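Local coordinates for oxalate biosynthetic component 1 (Burkholderia thailandensis, PDB 5IKY), which is a bifunctional hydrolase and lyase of quorum sensing-dependent oxalogenesis, combining an alpha/beta hydrolase with a part related to beta-keto acid cleavage enzymes, at residues A[555-560]-A[719-724]; A[725-730]-A[849-854]. All blocks are in the same frame, centred on the assembly; numbering follows the deposited sequence.

Contact 1 (A[555-560]-A[719-724])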
loop_
_atom_site.group_PDB
_atom_site.type_symbol
_atom_site.label_atom_id
_atom_site.label_comp_id
_atom_site.label_asym_id
_atom_site.label_seq_id
_atom_site.Cartn_x
_atom_site.Cartn_y
_atom_site.Cartn_z
ATOM N N ASP A 555 27.370 26.553 -2.181
ATOM C CA ASP A 555 28.450 26.075 -3.036
ATOM C C ASP A 555 29.132 24.849 -2.438
ATOM O O ASP A 555 29.459 23.900 -3.152
ATOM C CB ASP A 555 29.479 27.181 -3.273
ATOM C CG ASP A 555 28.996 28.221 -4.264
ATOM O OD1 ASP A 555 28.072 27.912 -5.047
ATOM O OD2 ASP A 555 29.542 29.345 -4.262
ATOM N N THR A 556 29.341 24.874 -1.125
ATOM C CA THR A 556 29.957 23.751 -0.428
ATOM C C THR A 556 29.047 22.527 -0.474
ATOM O O THR A 556 29.502 21.411 -0.731
ATOM C CB THR A 556 30.279 24.105 1.038
ATOM O OG1 THR A 556 31.136 25.252 1.076
ATOM C CG2 THR A 556 30.966 22.943 1.732
ATOM N N ILE A 557 27.758 22.744 -0.234
ATOM C CA ILE A 557 26.772 21.669 -0.290
ATOM C C ILE A 557 26.702 21.062 -1.688
ATOM O O ILE A 557 26.737 19.841 -1.848
ATOM C CB ILE A 557 25.375 22.169 0.119
ATOM C CG1 ILE A 557 25.402 22.710 1.549
ATOM C CG2 ILE A 557 24.350 21.056 -0.009
ATOM C CD1 ILE A 557 24.088 23.315 1.998
ATOM N N LEU A 558 26.607 21.925 -2.695
ATOM C CA LEU A 558 26.568 21.486 -4.086
ATOM C C LEU A 558 27.840 20.738 -4.470
ATOM O O LEU A 558 27.798 19.779 -5.241
ATOM C CB LEU A 558 26.362 22.680 -5.020
ATOM C CG LEU A 558 24.952 23.268 -5.051
ATOM C CD1 LEU A 558 24.908 24.511 -5.927
ATOM C CD2 LEU A 558 23.959 22.225 -5.536
ATOM N N ASP A 559 28.968 21.184 -3.926
ATOM C CA ASP A 559 30.257 20.565 -4.209
ATOM C C ASP A 559 30.311 19.135 -3.674
ATOM O O ASP A 559 30.881 18.245 -4.306
ATOM C CB ASP A 559 31.387 21.401 -3.606
ATOM C CG ASP A 559 32.757 20.930 -4.042
ATOM O OD1 ASP A 559 33.102 21.124 -5.226
ATOM O OD2 ASP A 559 33.493 20.376 -3.199
ATOM N N ALA A 560 29.706 18.917 -2.512
ATOM C CA ALA A 560 29.713 17.598 -1.887
ATOM C C ALA A 560 28.783 16.617 -2.603
ATOM O O ALA A 560 28.948 15.403 -2.488
ATOM C CB ALA A 560 29.328 17.713 -0.419
ATOM N N MET A 719 17.750 17.186 4.732
ATOM C CA MET A 719 16.708 17.913 4.017
ATOM C C MET A 719 16.905 19.419 4.166
ATOM O O MET A 719 16.688 20.179 3.222
ATOM C CB MET A 719 15.321 17.500 4.518
ATOM C CG MET A 719 14.957 16.052 4.212
ATOM S SD MET A 719 14.675 15.742 2.457
ATOM C CE MET A 719 12.988 16.316 2.270
ATOM N N ALA A 720 17.332 19.843 5.351
ATOM C CA ALA A 720 17.600 21.254 5.610
ATOM C C ALA A 720 18.719 21.770 4.710
ATOM O O ALA A 720 18.651 22.885 4.193
ATOM C CB ALA A 720 17.954 21.468 7.072
ATOM N N LEU A 721 19.745 20.946 4.529
ATOM C CA LEU A 721 20.890 21.305 3.700
ATOM C C LEU A 721 20.523 21.329 2.221
ATOM O O LEU A 721 20.953 22.215 1.481
ATOM C CB LEU A 721 22.046 20.332 3.937
ATOM C CG LEU A 721 22.736 20.459 5.296
ATOM C CD1 LEU A 721 23.725 19.328 5.511
ATOM C CD2 LEU A 721 23.427 21.804 5.393
ATOM N N LEU A 722 19.732 20.350 1.796
ATOM C CA LEU A 722 19.300 20.261 0.405
ATOM C C LEU A 722 18.459 21.468 0.004
ATOM O O LEU A 722 18.663 22.050 -1.060
ATOM C CB LEU A 722 18.512 18.973 0.169
ATOM C CG LEU A 722 19.331 17.684 0.188
ATOM C CD1 LEU A 722 18.431 16.469 0.010
ATOM C CD2 LEU A 722 20.400 17.732 -0.886
ATOM N N TYR A 723 17.513 21.841 0.860
ATOM C CA TYR A 723 16.666 22.999 0.591
ATOM C C TYR A 723 17.445 24.302 0.717
ATOM O O TYR A 723 17.081 25.308 0.113
ATOM C CB TYR A 723 15.455 23.014 1.524
ATOM C CG TYR A 723 14.292 22.207 0.997
ATOM C CD1 TYR A 723 13.653 22.573 -0.181
ATOM C CD2 TYR A 723 13.833 21.082 1.671
ATOM C CE1 TYR A 723 12.596 21.840 -0.678
ATOM C CE2 TYR A 723 12.770 20.344 1.185
ATOM C CZ TYR A 723 12.153 20.730 0.010
ATOM O OH TYR A 723 11.094 20.006 -0.484
ATOM N N HIS A 724 18.514 24.279 1.507
ATOM C CA HIS A 724 19.402 25.429 1.622
ATOM C C HIS A 724 20.022 25.750 0.267
ATOM O O HIS A 724 19.981 26.891 -0.193
ATOM C CB HIS A 724 20.494 25.162 2.659
ATOM C CG HIS A 724 21.371 26.343 2.939
ATOM N ND1 HIS A 724 22.268 26.843 2.020
ATOM C CD2 HIS A 724 21.495 27.116 4.044
ATOM C CE1 HIS A 724 22.901 27.879 2.544
ATOM N NE2 HIS A 724 22.451 28.064 3.771
#
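Ile557 carries its side of this contact alone, sending its CD1 methyl against Leu721 and His724 on the helix it faces. The backbones stay apart, with 7.1 Å between the CA atoms of Ile557 and Leu721, so the gap is bridged mainly by the Ile557 side chain, which reaches a backbone carbonyl as well as the side chains facing it. Ile557 CG1 lies anti to its own carbonyl carbon (chi1 -60°) and the chain then runs extended (chi2 176°), which carries CD1 to 3.4 Å from Leu721 O and 3.8 Å from Leu721 CD2. The same methyl meets the His724 ring obliquely, 4.0 Å from ND1, while Ile557 CG2 stands 3.9 Å from Leu721 O. Packing is therefore dense round one methyl, and the interaction is van der Waals. The far side of helix 554-560 is looser: Asp555 and Asp559 are exposed there and make no contact with segment 719-724. Both segments belong to the cap domain. Leu721 also packs on Leu542, and the His724 ring meets His854 edge to face. Helix 682-690 adds Leu687, touched by both Leu558 and Leu722, and so packs against both helices.

Contact 2 (A[725-730]-A[849-854])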
loop_
_atom_site.group_PDB
_atom_site.type_symbol
_atom_site.label_atom_id
_atom_site.label_comp_id
_atom_site.label_asym_id
_atom_site.label_seq_id
_atom_site.Cartn_x
_atom_site.Cartn_y
_atom_site.Cartn_z
ATOM N N ALA A 725 20.594 24.731 -0.368
ATOM C CA ALA A 725 21.184 24.890 -1.690
ATOM C C ALA A 725 20.105 25.184 -2.724
ATOM O O ALA A 725 20.323 25.944 -3.668
ATOM C CB ALA A 725 21.966 23.643 -2.077
ATOM N N LEU A 726 18.937 24.578 -2.533
ATOM C CA LEU A 726 17.814 24.758 -3.444
ATOM C C LEU A 726 17.293 26.189 -3.363
ATOM O O LEU A 726 16.880 26.763 -4.369
ATOM C CB LEU A 726 16.699 23.759 -3.126
ATOM C CG LEU A 726 15.779 23.316 -4.267
ATOM C CD1 LEU A 726 15.149 21.972 -3.938
ATOM C CD2 LEU A 726 14.698 24.347 -4.544
ATOM N N ARG A 727 17.317 26.758 -2.162
ATOM C CA ARG A 727 16.897 28.140 -1.962
ATOM C C ARG A 727 17.823 29.099 -2.699
ATOM O O ARG A 727 17.369 29.998 -3.405
ATOM C CB ARG A 727 16.867 28.488 -0.471
ATOM C CG ARG A 727 16.523 29.943 -0.180
ATOM C CD ARG A 727 17.108 30.393 1.150
ATOM N NE ARG A 727 18.498 29.966 1.293
ATOM C CZ ARG A 727 19.527 30.536 0.674
ATOM N NH1 ARG A 727 20.756 30.074 0.864
ATOM N NH2 ARG A 727 19.333 31.567 -0.137
ATOM N N GLU A 728 19.125 28.894 -2.525
ATOM C CA GLU A 728 20.143 29.731 -3.150
ATOM C C GLU A 728 20.023 29.747 -4.671
ATOM O O GLU A 728 20.060 30.809 -5.294
ATOM C CB GLU A 728 21.537 29.250 -2.749
ATOM C CG GLU A 728 22.671 29.885 -3.537
ATOM C CD GLU A 728 23.290 31.063 -2.819
ATOM O OE1 GLU A 728 22.712 31.518 -1.810
ATOM O OE2 GLU A 728 24.360 31.532 -3.261
ATOM N N LEU A 729 19.876 28.566 -5.263
ATOM C CA LEU A 729 19.817 28.439 -6.715
ATOM C C LEU A 729 18.520 28.999 -7.293
ATOM O O LEU A 729 18.507 29.531 -8.402
ATOM C CB LEU A 729 19.983 26.975 -7.127
ATOM C CG LEU A 729 21.365 26.356 -6.909
ATOM C CD1 LEU A 729 21.362 24.893 -7.308
ATOM C CD2 LEU A 729 22.424 27.121 -7.685
ATOM N N THR A 730 17.431 28.875 -6.542
ATOM C CA THR A 730 16.133 29.349 -7.006
ATOM C C THR A 730 16.051 30.872 -6.947
ATOM O O THR A 730 15.520 31.510 -7.857
ATOM C CB THR A 730 14.983 28.738 -6.185
ATOM O OG1 THR A 730 15.020 27.310 -6.302
ATOM C CG2 THR A 730 13.640 29.241 -6.685
ATOM N N GLU A 849 9.532 29.658 -1.043
ATOM C CA GLU A 849 9.085 28.412 -0.432
ATOM C C GLU A 849 10.241 27.625 0.186
ATOM O O GLU A 849 10.127 27.115 1.300
ATOM C CB GLU A 849 8.354 27.551 -1.466
ATOM C CG GLU A 849 8.346 26.067 -1.137
ATOM C CD GLU A 849 8.030 25.193 -2.339
ATOM O OE1 GLU A 849 8.963 24.871 -3.107
ATOM O OE2 GLU A 849 6.850 24.821 -2.510
ATOM N N ALA A 850 11.359 27.549 -0.532
ATOM C CA ALA A 850 12.526 26.816 -0.054
ATOM C C ALA A 850 13.090 27.426 1.226
ATOM O O ALA A 850 13.677 26.722 2.048
ATOM C CB ALA A 850 13.598 26.766 -1.135
ATOM N N SER A 851 12.914 28.735 1.388
ATOM C CA SER A 851 13.357 29.422 2.595
ATOM C C SER A 851 12.605 28.895 3.813
ATOM O O SER A 851 13.195 28.651 4.864
ATOM C CB SER A 851 13.152 30.936 2.468
ATOM O OG SER A 851 13.688 31.433 1.254
ATOM N N MET A 852 11.297 28.720 3.657
ATOM C CA MET A 852 10.450 28.249 4.745
ATOM C C MET A 852 10.650 26.759 4.998
ATOM O O MET A 852 10.596 26.300 6.140
ATOM C CB MET A 852 8.978 28.541 4.440
ATOM C CG MET A 852 8.660 30.015 4.189
ATOM S SD MET A 852 8.641 31.032 5.681
ATOM C CE MET A 852 10.339 31.602 5.763
ATOM N N LEU A 853 10.876 26.007 3.926
ATOM C CA LEU A 853 11.117 24.574 4.037
ATOM C C LEU A 853 12.423 24.301 4.774
ATOM O O LEU A 853 12.497 23.393 5.602
ATOM C CB LEU A 853 11.133 23.925 2.652
ATOM C CG LEU A 853 9.754 23.772 2.005
ATOM C CD1 LEU A 853 9.863 23.364 0.554
ATOM C CD2 LEU A 853 8.948 22.751 2.759
ATOM N N HIS A 854 13.452 25.088 4.476
ATOM C CA HIS A 854 14.722 24.962 5.180
ATOM C C HIS A 854 14.541 25.236 6.664
ATOM O O HIS A 854 15.012 24.475 7.507
ATOM C CB HIS A 854 15.769 25.915 4.610
ATOM C CG HIS A 854 16.967 26.079 5.492
ATOM N ND1 HIS A 854 17.994 25.160 5.530
ATOM C CD2 HIS A 854 17.292 27.045 6.383
ATOM C CE1 HIS A 854 18.904 25.558 6.402
ATOM N NE2 HIS A 854 18.502 26.697 6.933
#
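Segments 725-730 and 849-854, each helical, run nearly antiparallel, with 164° between their directions and 8.4 Å between their axes at closest approach, and Arg727 and Ala850 come within 4.9 Å CA to CA. A small residue makes this possible: the Ala850 methyl CB sits 3.7 Å from Arg727 CA and is also touched by Arg727 CB. Leu726 brings CD2 to the same methyl from farther off, at 4.3 Å. The aliphatic part of Arg727 runs alongside Ser851, whose OG lies 3.5 Å from Arg727 CG and 3.6 Å from CD. With CG anti to the backbone N (chi1 176°) and a bend at chi3 (46°), the arginine carries its guanidinium group back beside its own helix, where NH1 makes a long salt bridge with Glu728 OE1. Ser851 OG is hydrogen-bonded to Ile848 N, just before helix 849-860, a local tie at the start of that helix. The contact is buried and joins the cap-domain helix 715-734 to the C-terminal hydrolase part. Leu726, besides meeting Ala850, packs on Leu684 of helix 682-690, as does Leu729, and Ala725 touches Ile557 of helix 554-560.

Successive turns of helix 715-734 serve both contacts, whose centres lie about 10 Å apart. Each is buried, with no exposed residue among those that touch, so neither is a surface contact. Contact 1 stays within the cap domain and depends on an extended isoleucine side chain spanning separated backbones; contact 2 reaches the C-terminal hydrolase part, where an alanine lets two antiparallel helices approach and a polar residue, Ser851, joins the packing. Direct links tie them: His854 ND1 probably hydrogen-bonds to Ala720 O at 2.7 Å, Tyr723 CE1 meets Leu853 CD1, and Leu558 CD1 packs on Leu729 CD1. Helix 715-734 is thus sandwiched between helices 554-560 and 849-860.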